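D-methionine-binding lipoprotein MetQ (Escherichia coli, PDB 4YAH) binds methionine as the solute-binding component of an ATP-driven D-methionine permease, an ABC transport system. Local coordinates at residues D125-G130 against K175-V180; V133-D138 against I179-A184. One frame throughout, in Å; residues are numbered along the deposited sequence.

Interaction 1. Residues D125-G130 against K175-V180; sequences DELQDG and KNLKIV
The carbonyl oxygen of K175 is gripped by two groups of the D129-G130 link. G130 N donates a hydrogen bond to K175 O at 2.9 Å, while the CA-H of D129 closes on the same oxygen with CA 3.2 Å away. One residue on, G130 CA makes a like CA-H...O contact with N176 O. The D129 side chain crosses that of K175 at about a right angle, its OD1 lying 3.5 Å from K175 CB. The two charges do not meet directly, D129 OD1 and K175 NZ being 5.1 Å apart. A water mediates instead, donating to D129 OD1 and L127 O and accepting from K175 NZ, which the bend at the end of the lysine chain (chi4 -74°) turns toward it. Beneath this polar layer the leucines L127 and L177 reach tip to tip, CD2 to CD2 at 3.8 Å, with L127 also packing on I121 and L154. The contact thus joins the loop before strand 132-136 to the turn that leads into strand 178-182, at the outer end of one lobe. Backbone bonding and a buried leucine pair hold the two segments together, whereas the opposite charges are bridged by water and probably add only a modest attraction.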
ATOM      1  N   ASP A 125     -13.794  21.718   5.572  1.00 21.82           N
ATOM      2  CA  ASP A 125     -14.484  22.876   6.169  1.00 20.77           C
ATOM      3  C   ASP A 125     -14.838  22.620   7.624  1.00 22.94           C
ATOM      4  O   ASP A 125     -14.990  23.560   8.410  1.00 22.21           O
ATOM      5  CB  ASP A 125     -15.778  23.200   5.425  1.00 24.83           C
ATOM      6  CG  ASP A 125     -15.543  23.816   4.062  1.00 41.75           C
ATOM      7  OD1 ASP A 125     -14.395  24.205   3.761  1.00 45.86           O
ATOM      8  OD2 ASP A 125     -16.526  23.915   3.295  1.00 44.41           O
ATOM      9  N   GLU A 126     -15.021  21.343   7.966  1.00 20.13           N
ATOM     10  CA  GLU A 126     -15.451  20.949   9.307  1.00 20.55           C
ATOM     11  C   GLU A 126     -14.309  20.569  10.240  1.00 20.92           C
ATOM     12  O   GLU A 126     -14.544  20.216  11.396  1.00 21.48           O
ATOM     13  CB  GLU A 126     -16.389  19.749   9.248  1.00 25.62           C
ATOM     14  CG  GLU A 126     -17.622  19.860   8.388  1.00 26.28           C
ATOM     15  CD  GLU A 126     -18.275  18.481   8.215  1.00 39.97           C
ATOM     16  OE1 GLU A 126     -18.733  17.896   9.223  1.00 46.06           O
ATOM     17  OE2 GLU A 126     -18.305  17.957   7.085  1.00 35.61           O
ATOM     18  N   LEU A 127     -13.080  20.592   9.746  1.00 18.03           N
ATOM     19  CA  LEU A 127     -11.953  20.147  10.553  1.00 20.92           C
ATOM     20  C   LEU A 127     -11.607  21.183  11.626  1.00 22.40           C
ATOM     21  O   LEU A 127     -11.106  22.267  11.328  1.00 20.86           O
ATOM     22  CB  LEU A 127     -10.742  19.859   9.660  1.00 20.32           C
ATOM     23  CG  LEU A 127      -9.537  19.195  10.314  1.00 17.37           C
ATOM     24  CD1 LEU A 127      -9.899  17.803  10.848  1.00 19.53           C
ATOM     25  CD2 LEU A 127      -8.411  19.091   9.319  1.00 19.46           C
ATOM     26  N   GLN A 128     -11.860  20.829  12.879  1.00 20.35           N
ATOM     27  CA  GLN A 128     -11.592  21.725  13.993  1.00 21.39           C
ATOM     28  C   GLN A 128     -10.122  21.859  14.307  1.00 22.25           C
ATOM     29  O   GLN A 128      -9.322  20.919  14.126  1.00 24.16           O
ATOM     30  CB  GLN A 128     -12.311  21.246  15.251  1.00 22.51           C
ATOM     31  CG  GLN A 128     -13.776  21.050  15.080  1.00 23.20           C
ATOM     32  CD  GLN A 128     -14.419  20.725  16.392  1.00 27.98           C
ATOM     33  OE1 GLN A 128     -14.403  21.540  17.312  1.00 37.87           O
ATOM     34  NE2 GLN A 128     -14.960  19.529  16.502  1.00 29.09           N
ATOM     35  N   ASP A 129      -9.768  23.037  14.801  1.00 19.09           N
ATOM     36  CA  ASP A 129      -8.445  23.268  15.343  1.00 19.78           C
ATOM     37  C   ASP A 129      -8.142  22.221  16.402  1.00 20.59           C
ATOM     38  O   ASP A 129      -9.022  21.834  17.183  1.00 21.02           O
ATOM     39  CB  ASP A 129      -8.337  24.658  15.973  1.00 23.09           C
ATOM     40  CG  ASP A 129      -8.134  25.762  14.970  1.00 31.41           C
ATOM     41  OD1 ASP A 129      -8.186  25.524  13.733  1.00 23.31           O
ATOM     42  OD2 ASP A 129      -7.940  26.908  15.451  1.00 30.97           O
ATOM     43  N   GLY A 130      -6.891  21.768  16.430  1.00 20.37           N
ATOM     44  CA  GLY A 130      -6.451  20.821  17.440  1.00 19.47           C
ATOM     45  C   GLY A 130      -6.822  19.384  17.139  1.00 23.73           C
ATOM     46  O   GLY A 130      -6.577  18.499  17.960  1.00 28.63           O
ATOM     47  N   LYS A 175      -4.194  25.173  11.670  1.00 19.73           N
ATOM     48  CA  LYS A 175      -5.240  24.588  12.499  1.00 21.08           C
ATOM     49  C   LYS A 175      -4.658  23.851  13.706  1.00 19.29           C
ATOM     50  O   LYS A 175      -5.411  23.279  14.495  1.00 21.45           O
ATOM     51  CB  LYS A 175      -6.114  23.628  11.697  1.00 21.06           C
ATOM     52  CG  LYS A 175      -6.832  24.244  10.528  1.00 22.51           C
ATOM     53  CD  LYS A 175      -7.707  23.218   9.807  1.00 23.05           C
ATOM     54  CE  LYS A 175      -8.351  23.790   8.559  1.00 30.85           C
ATOM     55  NZ  LYS A 175      -9.477  24.726   8.877  1.00 28.63           N
ATOM     56  N   ASN A 176      -3.334  23.881  13.860  1.00 21.51           N
ATOM     57  CA  ASN A 176      -2.674  23.216  14.987  1.00 21.91           C
ATOM     58  C   ASN A 176      -3.113  21.767  15.093  1.00 24.48           C
ATOM     59  O   ASN A 176      -3.446  21.278  16.173  1.00 23.96           O
ATOM     60  CB  ASN A 176      -2.966  23.935  16.300  1.00 27.51           C
ATOM     61  CG  ASN A 176      -2.498  25.375  16.284  1.00 36.07           C
ATOM     62  OD1 ASN A 176      -1.344  25.656  15.964  1.00 44.89           O
ATOM     63  ND2 ASN A 176      -3.393  26.293  16.619  1.00 44.92           N
ATOM     64  N   LEU A 177      -3.120  21.090  13.954  1.00 20.17           N
ATOM     65  CA  LEU A 177      -3.446  19.684  13.904  1.00 20.77           C
ATOM     66  C   LEU A 177      -2.385  18.869  14.611  1.00 23.87           C
ATOM     67  O   LEU A 177      -1.217  19.239  14.624  1.00 21.87           O
ATOM     68  CB  LEU A 177      -3.570  19.226  12.456  1.00 21.06           C
ATOM     69  CG  LEU A 177      -4.539  20.027  11.596  1.00 19.46           C
ATOM     70  CD1 LEU A 177      -4.417  19.578  10.154  1.00 20.82           C
ATOM     71  CD2 LEU A 177      -5.957  19.839  12.110  1.00 19.62           C
ATOM     72  N   LYS A 178      -2.807  17.752  15.188  1.00 19.45           N
ATOM     73  CA  LYS A 178      -1.906  16.862  15.886  1.00 21.26           C
ATOM     74  C   LYS A 178      -1.792  15.603  15.043  1.00 19.66           C
ATOM     75  O   LYS A 178      -2.767  14.879  14.867  1.00 21.36           O
ATOM     76  CB  LYS A 178      -2.419  16.521  17.284  1.00 23.69           C
ATOM     77  CG  LYS A 178      -2.839  17.727  18.111  1.00 42.20           C
ATOM     78  CD  LYS A 178      -1.675  18.664  18.364  1.00 60.84           C
ATOM     79  CE  LYS A 178      -2.067  19.810  19.291  1.00 69.98           C
ATOM     80  NZ  LYS A 178      -2.352  19.328  20.674  1.00 68.46           N
ATOM     81  N   ILE A 179      -0.605  15.359  14.513  1.00 18.03           N
ATOM     82  CA  ILE A 179      -0.376  14.201  13.672  1.00 20.20           C
ATOM     83  C   ILE A 179      -0.117  13.006  14.575  1.00 19.86           C
ATOM     84  O   ILE A 179       0.790  13.034  15.402  1.00 23.13           O
ATOM     85  CB  ILE A 179       0.811  14.418  12.709  1.00 21.52           C
ATOM     86  CG1 ILE A 179       0.607  15.697  11.898  1.00 29.83           C
ATOM     87  CG2 ILE A 179       0.974  13.218  11.796  1.00 22.50           C
ATOM     88  CD1 ILE A 179      -0.595  15.663  11.016  1.00 29.19           C
ATOM     89  N   VAL A 180      -0.941  11.972  14.425  1.00 18.37           N
ATOM     90  CA  VAL A 180      -0.858  10.766  15.238  1.00 16.73           C
ATOM     91  C   VAL A 180      -0.371   9.623  14.360  1.00 17.59           C
ATOM     92  O   VAL A 180      -1.077   9.197  13.467  1.00 19.08           O
ATOM     93  CB  VAL A 180      -2.215  10.426  15.852  1.00 20.69           C
ATOM     94  CG1 VAL A 180      -2.159   9.098  16.574  1.00 23.12           C
ATOM     95  CG2 VAL A 180      -2.617  11.520  16.815  1.00 23.39           C
TER
HETATM   96  O   HOH W   1     -10.141  24.751  11.934  1.00 25.64           O
HETATM   97  O   HOH W   2      -5.558  26.152  17.808  1.00 50.51           O

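Interaction 2. Residues V133-D138 against I179-A184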
ATOM      1  N   VAL A 133      -5.041  13.837  13.537  1.00 17.61           N
ATOM      2  CA  VAL A 133      -5.069  13.294  12.194  1.00 16.00           C
ATOM      3  C   VAL A 133      -4.148  12.087  12.189  1.00 16.52           C
ATOM      4  O   VAL A 133      -2.964  12.230  12.467  1.00 18.85           O
ATOM      5  CB  VAL A 133      -4.610  14.325  11.148  1.00 17.33           C
ATOM      6  CG1 VAL A 133      -4.573  13.700   9.763  1.00 16.61           C
ATOM      7  CG2 VAL A 133      -5.542  15.542  11.186  1.00 19.08           C
ATOM      8  N   ALA A 134      -4.694  10.912  11.890  1.00 16.15           N
ATOM      9  CA  ALA A 134      -3.916   9.677  11.940  1.00 15.96           C
ATOM     10  C   ALA A 134      -3.270   9.407  10.589  1.00 14.54           C
ATOM     11  O   ALA A 134      -3.905   9.591   9.539  1.00 16.44           O
ATOM     12  CB  ALA A 134      -4.789   8.508  12.366  1.00 16.99           C
ATOM     13  N   VAL A 135      -2.015   8.968  10.630  1.00 16.06           N
ATOM     14  CA  VAL A 135      -1.275   8.593   9.444  1.00 17.44           C
ATOM     15  C   VAL A 135      -0.427   7.350   9.728  1.00 19.16           C
ATOM     16  O   VAL A 135      -0.101   7.057  10.881  1.00 17.41           O
ATOM     17  CB  VAL A 135      -0.352   9.722   8.969  1.00 16.75           C
ATOM     18  CG1 VAL A 135      -1.157  10.980   8.638  1.00 16.78           C
ATOM     19  CG2 VAL A 135       0.691  10.028  10.037  1.00 18.34           C
ATOM     20  N   PRO A 136      -0.048   6.618   8.675  1.00 16.04           N
ATOM     21  CA  PRO A 136       0.881   5.495   8.873  1.00 16.73           C
ATOM     22  C   PRO A 136       2.206   5.928   9.483  1.00 19.47           C
ATOM     23  O   PRO A 136       2.660   7.037   9.195  1.00 18.16           O
ATOM     24  CB  PRO A 136       1.106   4.954   7.459  1.00 22.10           C
ATOM     25  CG  PRO A 136       0.160   5.652   6.559  1.00 24.48           C
ATOM     26  CD  PRO A 136      -0.379   6.848   7.263  1.00 19.15           C
ATOM     27  N   ASN A 137       2.855   5.058  10.259  1.00 18.16           N
ATOM     28  CA  ASN A 137       4.080   5.459  10.957  1.00 16.45           C
ATOM     29  C   ASN A 137       5.394   4.956  10.352  1.00 17.83           C
ATOM     30  O   ASN A 137       6.459   5.232  10.892  1.00 23.92           O
ATOM     31  CB  ASN A 137       4.000   5.023  12.416  1.00 19.92           C
ATOM     32  CG  ASN A 137       4.069   3.515  12.596  1.00 22.93           C
ATOM     33  OD1 ASN A 137       4.108   2.738  11.638  1.00 21.15           O
ATOM     34  ND2 ASN A 137       4.072   3.096  13.849  1.00 24.60           N
ATOM     35  N   ASP A 138       5.328   4.249   9.233  1.00 19.13           N
ATOM     36  CA  ASP A 138       6.552   3.809   8.564  1.00 18.17           C
ATOM     37  C   ASP A 138       7.048   4.962   7.686  1.00 22.62           C
ATOM     38  O   ASP A 138       6.244   5.746   7.177  1.00 19.54           O
ATOM     39  CB  ASP A 138       6.297   2.542   7.747  1.00 18.31           C
ATOM     40  CG  ASP A 138       5.270   2.759   6.667  1.00 24.43           C
ATOM     41  OD1 ASP A 138       4.053   2.762   7.003  1.00 21.97           O
ATOM     42  OD2 ASP A 138       5.690   2.967   5.497  1.00 21.06           O
ATOM     43  N   ILE A 179      -0.605  15.359  14.513  1.00 18.03           N
ATOM     44  CA  ILE A 179      -0.376  14.201  13.672  1.00 20.20           C
ATOM     45  C   ILE A 179      -0.117  13.006  14.575  1.00 19.86           C
ATOM     46  O   ILE A 179       0.790  13.034  15.402  1.00 23.13           O
ATOM     47  CB  ILE A 179       0.811  14.418  12.709  1.00 21.52           C
ATOM     48  CG1 ILE A 179       0.607  15.697  11.898  1.00 29.83           C
ATOM     49  CG2 ILE A 179       0.974  13.218  11.796  1.00 22.50           C
ATOM     50  CD1 ILE A 179      -0.595  15.663  11.016  1.00 29.19           C
ATOM     51  N   VAL A 180      -0.941  11.972  14.425  1.00 18.37           N
ATOM     52  CA  VAL A 180      -0.858  10.766  15.238  1.00 16.73           C
ATOM     53  C   VAL A 180      -0.371   9.623  14.360  1.00 17.59           C
ATOM     54  O   VAL A 180      -1.077   9.197  13.467  1.00 19.08           O
ATOM     55  CB  VAL A 180      -2.215  10.426  15.852  1.00 20.69           C
ATOM     56  CG1 VAL A 180      -2.159   9.098  16.574  1.00 23.12           C
ATOM     57  CG2 VAL A 180      -2.617  11.520  16.815  1.00 23.39           C
ATOM     58  N   GLU A 181       0.843   9.143  14.623  1.00 17.68           N
ATOM     59  CA  GLU A 181       1.447   8.103  13.799  1.00 17.05           C
ATOM     60  C   GLU A 181       1.085   6.732  14.334  1.00 20.04           C
ATOM     61  O   GLU A 181       1.344   6.438  15.494  1.00 21.10           O
ATOM     62  CB  GLU A 181       2.965   8.268  13.759  1.00 20.18           C
ATOM     63  CG  GLU A 181       3.396   9.628  13.274  1.00 19.07           C
ATOM     64  CD  GLU A 181       4.903   9.817  13.269  1.00 30.81           C
ATOM     65  OE1 GLU A 181       5.635   8.810  13.157  1.00 36.20           O
ATOM     66  OE2 GLU A 181       5.351  10.979  13.379  1.00 32.10           O
ATOM     67  N   LEU A 182       0.482   5.901  13.483  1.00 17.68           N
ATOM     68  CA  LEU A 182       0.029   4.563  13.881  1.00 18.02           C
ATOM     69  C   LEU A 182       0.551   3.523  12.916  1.00 21.07           C
ATOM     70  O   LEU A 182       0.845   3.816  11.762  1.00 18.78           O
ATOM     71  CB  LEU A 182      -1.504   4.481  13.914  1.00 20.64           C
ATOM     72  CG  LEU A 182      -2.196   5.507  14.811  1.00 18.98           C
ATOM     73  CD1 LEU A 182      -3.707   5.471  14.596  1.00 20.37           C
ATOM     74  CD2 LEU A 182      -1.823   5.258  16.264  1.00 22.29           C
ATOM     75  N   GLU A 183       0.644   2.288  13.385  1.00 19.76           N
ATOM     76  CA  GLU A 183       0.934   1.176  12.487  1.00 19.67           C
ATOM     77  C   GLU A 183      -0.152   1.093  11.408  1.00 20.79           C
ATOM     78  O   GLU A 183      -1.340   1.155  11.724  1.00 18.20           O
ATOM     79  CB  GLU A 183       1.006  -0.133  13.277  1.00 20.25           C
ATOM     80  CG  GLU A 183       2.098  -0.156  14.351  1.00 33.30           C
ATOM     81  CD  GLU A 183       3.482  -0.435  13.792  1.00 40.24           C
ATOM     82  OE1 GLU A 183       3.582  -1.204  12.811  1.00 49.22           O
ATOM     83  OE2 GLU A 183       4.473   0.113  14.333  1.00 34.75           O
ATOM     84  N   ALA A 184       0.254   0.936  10.148  1.00 18.26           N
ATOM     85  CA  ALA A 184      -0.678   1.002   9.027  1.00 17.35           C
ATOM     86  C   ALA A 184      -1.959   0.168   9.234  1.00 16.08           C
ATOM     87  O   ALA A 184      -3.047   0.636   8.914  1.00 16.56           O
ATOM     88  CB  ALA A 184       0.016   0.586   7.735  1.00 18.78           C
TER
HETATM   89  O   HOH W   3       3.039   1.695   9.323  1.00 20.08           O
HETATM   90  O   HOH W   4       3.637   4.951  15.958  1.00 32.33           O
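A chi1 of 69° tucks the N137 amide back over its backbone and lays it flat over the L182-E183 peptide; E183, bent at chi2 (-80°), brings its carboxylate back to meet it. N137 ND2 donates to E183 OE2 at 3.0 Å, an almost straight bond that stays in the amide plane yet reaches the oxygen from above the carboxylate plane, the two planes standing 86° apart. Two waters complete the grip on the amide: one accepts from ND2 and donates to E181 O, the other donates to N137 OD1 and D138 OD1 and accepts from A184 N. Behind this end, strands 133-136 and 179-182 pair in parallel and form, with helix 139-151, a beta-alpha-beta crossover. V180 N donates to V133 O at 2.8 Å, V180 O accepts from V135 N at 3.0 Å, and L182 N donates to V135 O at 2.9 Å; a weak bond from N137 N to L182 O ends the series. On one face, V135 CG2 meets I179 CG2 at 3.7 Å, and V135 also packs on L142 and S145 of this helix. On A134's side of the sheet its CB touches L182 CD1 at 3.9 Å, and both residues pack against helix 187-190. D138 is the N-cap of helix 139-151, and its OD2 is hydrogen-bonded to ND2 of N141, a residue of the methionine pocket. The amide of N137, held on both its polar atoms, adds side-chain and water-mediated bonds past the ends of the paired strands, and the water shared with D138 links this edge to the helix start beside the pocket.

Overall arrangement
From the N terminus, the chain leaves strand 115-117, passes through 125-130 and enters strand 132-136, which leads by way of 133-138 into helix 139-151. After the short antiparallel strands 156-157 and 170-172 it returns through 175-180 into strand 178-182 and on to 184. Interaction 1 closes a loop with 44 residues between its segments, and interaction 2 one with 40. The two closures cross rather than nest, since both partners advance together in parallel, and they share I179 and V180. A probable hydrogen bond from V133 N to K178 O joins them. Together they attach the outermost strand 178-182 to its neighbour 132-136, from the lobe's outer end toward the methionine side.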